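Local coordinates for 2-oxoglutarate dehydrogenase E3 component (Thermus thermophilus, PDB 2YQU), which probably catalyses the NAD(+)-dependent reoxidation of protein-bound dihydrolipoyl groups, as an FAD-carrying dihydrolipoamide dehydrogenase, at residues I178-G183 with Q221-R226; R212-V217 with P344-V349; A111-E116 with I133-G138. All coordinates share one frame; numbering follows the deposited sequence.

How the contacts relate
From the N terminus, contact 3 comes first: it closes the short loop that holds strands 118-121 and 127-130, and joins the three-stranded antiparallel sheet to the parallel FAD sheet. Contacts 1 and 2 follow and cross, because helix 208-221 carries 212-217 between the two segments of contact 1, whereas 344-349 comes long after both. Contact 1, closing a loop of 37 residues, packs helix 177-188 against edge strand 224-226; contact 2, closing one of 126, ties the NAD(+)-domain helix just before that strand to the dimerisation domain. These two adjoin, with centres about 12 Å apart. Contact 3 lies about 37 Å from contact 1, centre to centre, yet both touch the same FAD.

Contact 1 of 3, residues I178-G183 with Q221-R226; sequences IGLELG and QGLTIR. With FAD (flavin-adenine dinucleotide), chain D.
In the NAD(+)-binding Rossmann domain, the helix after the glycine-rich turn sets L180 and G183 against L223 and I225, alternate residues at edge strand 224-226. The contact is apolar and fairly loose. L180 holds CG anti to its own amide nitrogen (chi1 -163°), which carries CD1 toward the strand; it lies 4.4 Å from L223 CD2 and is almost as near to I225 CD1. The same methyl, L223 CD2, also meets the helix backbone, 4.5 Å from G183 C, where no side chain intervenes. Just before L223, G222 takes a positive phi and ends helix 208-221 in a Schellman motif, turning the chain into the strand.

At the start of the same helix segment, I178 lies flat against the face of the flavin's dimethylbenzene ring. Its CD1 sits 3.6 Å from FAD C8, and CG2 is 3.7 Å from the methyl carbon FAD C7M, with CG1 completing the cover. With an alanine here both branches would be gone, and the dimethylbenzene face of the flavin would probably be left without the methyls that cover it. E181, a residue of the NAD(+) site, forms a salt bridge with K49, which belongs to the FAD site.

Around the contact, F218 of helix 208-221 and the loop residue L203 flank L180, I225 touches E215 and K219 of that helix, and strand 192-196 pairs with 224-226. L182 packs on helix 157-160.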
# COMPACT_ATOMS: atom_id res chain seq x y z
N ILE A 178 -9.77 -19.12 1.30
CA ILE A 178 -9.12 -19.75 2.44
C ILE A 178 -8.22 -20.91 2.01
O ILE A 178 -7.09 -21.00 2.46
CB ILE A 178 -10.15 -20.21 3.48
CG1 ILE A 178 -10.83 -18.98 4.11
CG2 ILE A 178 -9.49 -21.05 4.57
CD1 ILE A 178 -12.11 -19.29 4.84
N GLY A 179 -8.72 -21.78 1.15
CA GLY A 179 -7.98 -22.97 0.75
C GLY A 179 -6.79 -22.64 -0.12
O GLY A 179 -5.75 -23.27 -0.02
N LEU A 180 -6.95 -21.63 -0.97
CA LEU A 180 -5.88 -21.20 -1.87
C LEU A 180 -4.74 -20.59 -1.08
O LEU A 180 -3.57 -20.90 -1.31
CB LEU A 180 -6.44 -20.18 -2.86
CG LEU A 180 -5.63 -19.88 -4.12
CD1 LEU A 180 -5.24 -21.16 -4.87
CD2 LEU A 180 -6.45 -18.95 -5.01
N GLU A 181 -5.07 -19.71 -0.14
CA GLU A 181 -4.07 -19.14 0.77
C GLU A 181 -3.28 -20.21 1.51
O GLU A 181 -2.06 -20.16 1.54
CB GLU A 181 -4.73 -18.21 1.78
CG GLU A 181 -5.11 -16.85 1.19
CD GLU A 181 -5.68 -15.90 2.22
OE1 GLU A 181 -5.81 -14.69 1.90
OE2 GLU A 181 -6.01 -16.33 3.35
N LEU A 182 -3.97 -21.18 2.10
CA LEU A 182 -3.30 -22.22 2.87
C LEU A 182 -2.54 -23.19 1.95
O LEU A 182 -1.47 -23.69 2.33
CB LEU A 182 -4.29 -22.95 3.80
CG LEU A 182 -4.92 -22.04 4.86
CD1 LEU A 182 -6.01 -22.77 5.65
CD2 LEU A 182 -3.88 -21.48 5.80
N GLY A 183 -3.05 -23.41 0.74
CA GLY A 183 -2.36 -24.17 -0.28
C GLY A 183 -1.02 -23.54 -0.58
O GLY A 183 0.01 -24.22 -0.60
N GLN A 221 3.56 -20.82 -10.56
CA GLN A 221 4.28 -20.97 -9.30
C GLN A 221 4.49 -22.43 -8.92
O GLN A 221 5.39 -22.75 -8.14
CB GLN A 221 3.56 -20.21 -8.18
CG GLN A 221 3.69 -18.69 -8.32
CD GLN A 221 2.96 -17.87 -7.27
OE1 GLN A 221 2.89 -16.64 -7.39
NE2 GLN A 221 2.43 -18.53 -6.25
N GLY A 222 3.66 -23.31 -9.46
CA GLY A 222 3.83 -24.75 -9.31
C GLY A 222 2.71 -25.48 -8.59
O GLY A 222 2.85 -26.66 -8.29
N LEU A 223 1.60 -24.81 -8.29
CA LEU A 223 0.42 -25.50 -7.78
C LEU A 223 -0.27 -26.17 -8.95
O LEU A 223 -0.24 -25.67 -10.08
CB LEU A 223 -0.57 -24.52 -7.12
CG LEU A 223 -0.21 -24.01 -5.72
CD1 LEU A 223 0.87 -22.93 -5.80
CD2 LEU A 223 -1.45 -23.47 -5.04
N THR A 224 -0.89 -27.31 -8.69
CA THR A 224 -1.78 -27.93 -9.66
C THR A 224 -3.18 -27.42 -9.34
O THR A 224 -3.61 -27.53 -8.20
CB THR A 224 -1.70 -29.45 -9.55
OG1 THR A 224 -0.41 -29.89 -9.97
CG2 THR A 224 -2.68 -30.13 -10.51
N ILE A 225 -3.85 -26.81 -10.32
CA ILE A 225 -5.21 -26.32 -10.16
C ILE A 225 -6.13 -27.05 -11.14
O ILE A 225 -5.92 -27.00 -12.35
CB ILE A 225 -5.30 -24.79 -10.44
CG1 ILE A 225 -4.24 -24.01 -9.65
CG2 ILE A 225 -6.69 -24.26 -10.13
CD1 ILE A 225 -4.38 -24.09 -8.16
N ARG A 226 -7.16 -27.70 -10.62
CA ARG A 226 -8.10 -28.45 -11.45
C ARG A 226 -9.52 -28.01 -11.15
O ARG A 226 -10.07 -28.37 -10.12
CB ARG A 226 -7.95 -29.94 -11.22
CG ARG A 226 -6.57 -30.47 -11.55
CD ARG A 226 -6.41 -31.92 -11.20
NE ARG A 226 -7.33 -32.74 -11.99
CZ ARG A 226 -7.54 -34.03 -11.81
NH1 ARG A 226 -6.90 -34.69 -10.85
NH2 ARG A 226 -8.39 -34.67 -12.59
PA FAD D . -16.52 -15.02 14.19
O1A FAD D . -16.57 -16.42 13.71
O2A FAD D . -15.16 -14.35 13.97
O5B FAD D . -16.94 -14.98 15.73
C5B FAD D . -18.04 -15.74 16.17
C4B FAD D . -17.78 -16.11 17.62
O4B FAD D . -19.01 -16.50 18.20
C3B FAD D . -16.83 -17.29 17.76
O3B FAD D . -15.71 -16.93 18.54
C2B FAD D . -17.65 -18.36 18.45
O2B FAD D . -16.89 -19.07 19.41
C1B FAD D . -18.77 -17.56 19.10
N9A FAD D . -20.05 -18.23 19.29
C8A FAD D . -20.84 -18.86 18.36
N7A FAD D . -21.97 -19.29 18.96
C5A FAD D . -21.91 -18.94 20.27
C6A FAD D . -22.79 -19.12 21.33
N6A FAD D . -24.01 -19.61 21.18
N1A FAD D . -22.42 -18.62 22.56
C2A FAD D . -21.23 -17.96 22.76
N3A FAD D . -20.38 -17.77 21.69
C4A FAD D . -20.72 -18.27 20.48
N1 FAD D . -11.61 -12.53 6.70
C2 FAD D . -11.03 -11.36 6.25
O2 FAD D . -11.69 -10.32 6.14
N3 FAD D . -9.70 -11.35 5.90
C4 FAD D . -8.95 -12.50 5.99
O4 FAD D . -7.74 -12.38 5.86
C4X FAD D . -9.51 -13.69 6.46
N5 FAD D . -8.76 -14.85 6.56
C5X FAD D . -9.36 -16.01 7.03
C6 FAD D . -8.59 -17.18 7.13
C7 FAD D . -9.18 -18.36 7.60
C7M FAD D . -8.30 -19.57 7.79
C8 FAD D . -10.52 -18.37 7.97
C8M FAD D . -11.09 -19.52 8.77
C9 FAD D . -11.28 -17.21 7.87
C9A FAD D . -10.71 -16.02 7.39
N10 FAD D . -11.46 -14.86 7.27
C10 FAD D . -10.86 -13.70 6.81
C1' FAD D . -12.95 -14.83 7.53
C2' FAD D . -13.18 -14.26 8.93
O2' FAD D . -12.53 -15.06 9.91
C3' FAD D . -14.66 -14.09 9.25
O3' FAD D . -15.30 -13.37 8.21
C4' FAD D . -14.86 -13.33 10.55
O4' FAD D . -14.23 -13.99 11.62
C5' FAD D . -16.35 -13.11 10.83
O5' FAD D . -16.53 -12.47 12.08
P FAD D . -17.84 -12.74 12.96
O1P FAD D . -17.81 -11.85 14.16
O2P FAD D . -19.10 -12.67 12.11
O3P FAD D . -17.74 -14.27 13.46

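Contact 2 of 3, residues R212-V217 with P344-V349; sequences RAAERV and PEIAAV
A214 and V217, one helical turn apart on helix 208-221 of the NAD(+)-binding domain, meet I346, near the start of a strand of the dimerisation domain's antiparallel sheet, and P344, just before it. The contact is plain apolar packing between two domains, with no hydrogen bond across it. A214 comes first along the helix: its CB meets the terminal methyl of I346, with I346 CD1 3.6 Å away. That isoleucine reaches across as an extended arm (chi2 167°), and it also touches V210 and F218 of the same helix, so the strand is met over more than two helical turns. E345, between P344 and I346, points to the other side of the strand and forms a salt bridge with R375 of the second subunit, so the strand also reaches that subunit. Next on the helix, E215 is turned from the strand and salt-bridged to K219. V217 completes the turn. It points at P344, a proline preceded by a cis peptide bond, and with CG1 anti to the backbone nitrogen (chi1 170°) it presents that methyl to the pyrrolidine ring: V217 CG1 is 3.8 Å from P344 CG and only 3.4 Å from P344 CD, tighter than ordinary van der Waals contact.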
# COMPACT_ATOMS: atom_id res chain seq x y z
N ARG A 212 -9.23 -15.70 -13.59
CA ARG A 212 -8.47 -16.35 -14.66
C ARG A 212 -6.98 -16.07 -14.51
O ARG A 212 -6.16 -16.97 -14.65
CB ARG A 212 -8.96 -15.89 -16.04
CG ARG A 212 -10.26 -16.52 -16.46
CD ARG A 212 -10.55 -16.45 -17.96
NE ARG A 212 -11.99 -16.51 -18.18
CZ ARG A 212 -12.82 -15.47 -18.13
NH1 ARG A 212 -12.37 -14.24 -17.90
NH2 ARG A 212 -14.11 -15.66 -18.33
N ALA A 213 -6.65 -14.82 -14.20
CA ALA A 213 -5.25 -14.43 -14.03
C ALA A 213 -4.63 -15.13 -12.83
O ALA A 213 -3.48 -15.56 -12.89
CB ALA A 213 -5.14 -12.94 -13.89
N ALA A 214 -5.40 -15.25 -11.76
CA ALA A 214 -4.92 -15.88 -10.54
C ALA A 214 -4.56 -17.34 -10.82
O ALA A 214 -3.51 -17.80 -10.42
CB ALA A 214 -5.97 -15.79 -9.44
N GLU A 215 -5.45 -18.05 -11.52
CA GLU A 215 -5.20 -19.44 -11.88
C GLU A 215 -3.90 -19.61 -12.67
O GLU A 215 -3.12 -20.52 -12.40
CB GLU A 215 -6.38 -20.03 -12.66
CG GLU A 215 -6.17 -21.49 -13.05
CD GLU A 215 -7.45 -22.22 -13.45
OE1 GLU A 215 -7.35 -23.44 -13.74
OE2 GLU A 215 -8.54 -21.61 -13.48
N ARG A 216 -3.66 -18.73 -13.64
CA ARG A 216 -2.43 -18.75 -14.43
C ARG A 216 -1.18 -18.57 -13.56
O ARG A 216 -0.19 -19.27 -13.72
CB ARG A 216 -2.43 -17.64 -15.50
CG ARG A 216 -3.08 -18.02 -16.81
CD ARG A 216 -2.87 -16.97 -17.91
NE ARG A 216 -4.09 -16.79 -18.72
CZ ARG A 216 -5.01 -15.83 -18.54
NH1 ARG A 216 -4.89 -14.91 -17.58
NH2 ARG A 216 -6.06 -15.79 -19.35
N VAL A 217 -1.24 -17.62 -12.63
CA VAL A 217 -0.11 -17.30 -11.77
C VAL A 217 0.21 -18.47 -10.84
O VAL A 217 1.38 -18.84 -10.68
CB VAL A 217 -0.39 -16.01 -10.95
CG1 VAL A 217 0.67 -15.79 -9.88
CG2 VAL A 217 -0.46 -14.81 -11.88
N PRO A 344 1.26 -12.96 -6.04
CA PRO A 344 0.68 -11.61 -5.90
C PRO A 344 -0.60 -11.60 -5.08
O PRO A 344 -1.24 -12.64 -4.94
CB PRO A 344 0.36 -11.25 -7.35
CG PRO A 344 0.10 -12.56 -8.01
CD PRO A 344 1.09 -13.49 -7.39
N GLU A 345 -0.97 -10.44 -4.54
CA GLU A 345 -2.30 -10.28 -3.95
C GLU A 345 -3.35 -10.22 -5.06
O GLU A 345 -3.05 -9.93 -6.21
CB GLU A 345 -2.36 -9.06 -3.02
CG GLU A 345 -1.43 -9.21 -1.83
CD GLU A 345 -1.55 -8.14 -0.75
OE1 GLU A 345 -2.27 -7.12 -0.90
OE2 GLU A 345 -0.90 -8.33 0.29
N ILE A 346 -4.58 -10.52 -4.69
CA ILE A 346 -5.71 -10.55 -5.59
C ILE A 346 -6.81 -9.79 -4.87
O ILE A 346 -7.04 -10.03 -3.68
CB ILE A 346 -6.12 -12.02 -5.86
CG1 ILE A 346 -4.90 -12.85 -6.31
CG2 ILE A 346 -7.22 -12.09 -6.88
CD1 ILE A 346 -5.12 -14.33 -6.30
N ALA A 347 -7.49 -8.88 -5.54
CA ALA A 347 -8.52 -8.09 -4.85
C ALA A 347 -9.68 -7.61 -5.71
O ALA A 347 -9.58 -7.51 -6.92
CB ALA A 347 -7.88 -6.92 -4.13
N ALA A 348 -10.78 -7.32 -5.03
CA ALA A 348 -11.99 -6.78 -5.64
C ALA A 348 -12.67 -5.82 -4.69
O ALA A 348 -12.72 -6.04 -3.49
CB ALA A 348 -12.94 -7.90 -5.99
N VAL A 349 -13.19 -4.74 -5.24
CA VAL A 349 -14.04 -3.84 -4.49
C VAL A 349 -15.13 -3.32 -5.42
O VAL A 349 -14.91 -3.11 -6.62
CB VAL A 349 -13.24 -2.69 -3.80
CG1 VAL A 349 -12.59 -1.79 -4.81
CG2 VAL A 349 -14.13 -1.90 -2.85

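Contact 3 of 3, residues A111-E116 with I133-G138; sequences ARFLSE and ILIATG. With FAD (flavin-adenine dinucleotide), chain D.
F113, on strand 111-113 of the small antiparallel sheet, turns the outer edge of its ring toward I133 and I135, alternate residues of strand 133-135 in the parallel sheet of the FAD-binding domain. The two isoleucines meet neighbouring parts of that edge. I133 and F113 run alongside each other, pointing opposite ways, with I133 CD1 3.8 Å from F113 CE2, and the CG2 branch of I133 lies against CE2 and CZ. I135 runs at a slant to the phenyl group; its CD1 is 3.8 Å from F113 CZ, and its CG1 lies in the ring plane. Both isoleucines hold CG1 beside the backbone nitrogen (chi1 near -60°); with chi2 extended, this carries their CD1 methyls to the phenyl edge. I133 CD1 also lies 3.5 Å from E116 O, a carbonyl that accepts a hydrogen bond from H296.

Each segment also reaches the FAD. A111 reads the adenine with its backbone: A111 N donates to FAD N1A at 2.9 Å (155° at the hydrogen), while FAD N6A donates to A111 O at 3.0 Å. T137 brings CG2 to 3.3 Å from FAD N7A, its hydroxyl being bonded to Y265 O. G138 CA comes within 3.1 Å of FAD O3P in the diphosphate, where a side chain would clash with O1A.

The chemistry thus divides: side-chain hydrocarbon joins the two sheets, whereas recognition of the adenine by A111 rests on a paired donor and acceptor of the main chain, so it probably depends on the strand's backbone position rather than on a polar side chain.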
# COMPACT_ATOMS: atom_id res chain seq x y z
N ALA A 111 -24.04 -19.11 24.86
CA ALA A 111 -25.30 -18.38 25.01
C ALA A 111 -26.42 -19.11 24.28
O ALA A 111 -26.25 -19.51 23.14
CB ALA A 111 -25.16 -16.97 24.47
N ARG A 112 -27.56 -19.23 24.96
CA ARG A 112 -28.75 -19.86 24.41
C ARG A 112 -29.98 -19.03 24.79
O ARG A 112 -30.18 -18.74 25.97
CB ARG A 112 -28.89 -21.27 24.97
CG ARG A 112 -29.98 -22.12 24.33
CD ARG A 112 -30.16 -23.46 25.01
NE ARG A 112 -31.10 -23.36 26.12
CZ ARG A 112 -31.47 -24.36 26.90
NH1 ARG A 112 -30.97 -25.59 26.72
NH2 ARG A 112 -32.34 -24.14 27.87
N PHE A 113 -30.80 -18.66 23.81
CA PHE A 113 -32.00 -17.87 24.07
C PHE A 113 -33.01 -18.64 24.95
O PHE A 113 -33.29 -19.81 24.71
CB PHE A 113 -32.70 -17.48 22.76
CG PHE A 113 -32.05 -16.34 22.03
CD1 PHE A 113 -31.28 -16.57 20.90
CD2 PHE A 113 -32.22 -15.02 22.46
CE1 PHE A 113 -30.68 -15.52 20.22
CE2 PHE A 113 -31.63 -13.97 21.79
CZ PHE A 113 -30.87 -14.22 20.67
N LEU A 114 -33.52 -17.95 25.96
CA LEU A 114 -34.61 -18.43 26.80
C LEU A 114 -35.91 -17.74 26.39
O LEU A 114 -36.97 -18.35 26.40
CB LEU A 114 -34.31 -18.14 28.27
CG LEU A 114 -33.57 -19.20 29.11
CD1 LEU A 114 -32.74 -20.18 28.31
CD2 LEU A 114 -32.74 -18.50 30.18
N SER A 115 -35.79 -16.46 26.05
CA SER A 115 -36.89 -15.67 25.49
C SER A 115 -36.29 -14.61 24.56
O SER A 115 -35.08 -14.64 24.28
CB SER A 115 -37.68 -14.99 26.61
OG SER A 115 -36.91 -13.97 27.22
N GLU A 116 -37.12 -13.68 24.09
CA GLU A 116 -36.63 -12.59 23.23
C GLU A 116 -35.71 -11.61 23.97
O GLU A 116 -34.98 -10.85 23.34
CB GLU A 116 -37.79 -11.84 22.57
CG GLU A 116 -38.86 -11.31 23.51
CD GLU A 116 -39.76 -10.26 22.88
OE1 GLU A 116 -39.86 -10.21 21.63
OE2 GLU A 116 -40.37 -9.49 23.65
N ILE A 133 -30.20 -7.25 21.91
CA ILE A 133 -29.32 -8.41 21.77
C ILE A 133 -28.77 -8.43 20.36
O ILE A 133 -29.51 -8.19 19.41
CB ILE A 133 -30.09 -9.70 22.05
CG1 ILE A 133 -30.67 -9.65 23.47
CG2 ILE A 133 -29.18 -10.93 21.87
CD1 ILE A 133 -31.55 -10.81 23.82
N LEU A 134 -27.47 -8.70 20.24
CA LEU A 134 -26.77 -8.69 18.97
C LEU A 134 -26.17 -10.06 18.77
O LEU A 134 -25.26 -10.45 19.51
CB LEU A 134 -25.67 -7.64 18.99
CG LEU A 134 -24.74 -7.59 17.77
CD1 LEU A 134 -25.52 -7.30 16.51
CD2 LEU A 134 -23.66 -6.55 18.00
N ILE A 135 -26.69 -10.79 17.80
CA ILE A 135 -26.20 -12.12 17.43
C ILE A 135 -25.05 -11.97 16.45
O ILE A 135 -25.24 -11.48 15.34
CB ILE A 135 -27.31 -12.98 16.81
CG1 ILE A 135 -28.50 -13.11 17.77
CG2 ILE A 135 -26.78 -14.38 16.47
CD1 ILE A 135 -29.76 -13.59 17.13
N ALA A 136 -23.87 -12.43 16.88
CA ALA A 136 -22.64 -12.35 16.11
C ALA A 136 -21.87 -13.66 16.27
O ALA A 136 -20.68 -13.67 16.59
CB ALA A 136 -21.80 -11.15 16.57
N THR A 137 -22.58 -14.76 16.02
CA THR A 137 -22.06 -16.12 16.21
C THR A 137 -21.22 -16.69 15.07
O THR A 137 -20.70 -17.80 15.16
CB THR A 137 -23.25 -17.09 16.49
OG1 THR A 137 -24.31 -16.88 15.56
CG2 THR A 137 -23.86 -16.80 17.83
N GLY A 138 -21.08 -15.93 13.99
CA GLY A 138 -20.11 -16.25 12.95
C GLY A 138 -20.47 -17.46 12.10
O GLY A 138 -21.65 -17.71 11.83
PA FAD D . -16.52 -15.02 14.19
O1A FAD D . -16.57 -16.42 13.71
O2A FAD D . -15.16 -14.35 13.97
O5B FAD D . -16.94 -14.98 15.73
C5B FAD D . -18.04 -15.74 16.17
C4B FAD D . -17.78 -16.11 17.62
O4B FAD D . -19.01 -16.50 18.20
C3B FAD D . -16.83 -17.29 17.76
O3B FAD D . -15.71 -16.93 18.54
C2B FAD D . -17.65 -18.36 18.45
O2B FAD D . -16.89 -19.07 19.41
C1B FAD D . -18.77 -17.56 19.10
N9A FAD D . -20.05 -18.23 19.29
C8A FAD D . -20.84 -18.86 18.36
N7A FAD D . -21.97 -19.29 18.96
C5A FAD D . -21.91 -18.94 20.27
C6A FAD D . -22.79 -19.12 21.33
N6A FAD D . -24.01 -19.61 21.18
N1A FAD D . -22.42 -18.62 22.56
C2A FAD D . -21.23 -17.96 22.76
N3A FAD D . -20.38 -17.77 21.69
C4A FAD D . -20.72 -18.27 20.48
N1 FAD D . -11.61 -12.53 6.70
C2 FAD D . -11.03 -11.36 6.25
O2 FAD D . -11.69 -10.32 6.14
N3 FAD D . -9.70 -11.35 5.90
C4 FAD D . -8.95 -12.50 5.99
O4 FAD D . -7.74 -12.38 5.86
C4X FAD D . -9.51 -13.69 6.46
N5 FAD D . -8.76 -14.85 6.56
C5X FAD D . -9.36 -16.01 7.03
C6 FAD D . -8.59 -17.18 7.13
C7 FAD D . -9.18 -18.36 7.60
C7M FAD D . -8.30 -19.57 7.79
C8 FAD D . -10.52 -18.37 7.97
C8M FAD D . -11.09 -19.52 8.77
C9 FAD D . -11.28 -17.21 7.87
C9A FAD D . -10.71 -16.02 7.39
N10 FAD D . -11.46 -14.86 7.27
C10 FAD D . -10.86 -13.70 6.81
C1' FAD D . -12.95 -14.83 7.53
C2' FAD D . -13.18 -14.26 8.93
O2' FAD D . -12.53 -15.06 9.91
C3' FAD D . -14.66 -14.09 9.25
O3' FAD D . -15.30 -13.37 8.21
C4' FAD D . -14.86 -13.33 10.55
O4' FAD D . -14.23 -13.99 11.62
C5' FAD D . -16.35 -13.11 10.83
O5' FAD D . -16.53 -12.47 12.08
P FAD D . -17.84 -12.74 12.96
O1P FAD D . -17.81 -11.85 14.16
O2P FAD D . -19.10 -12.67 12.11
O3P FAD D . -17.74 -14.27 13.46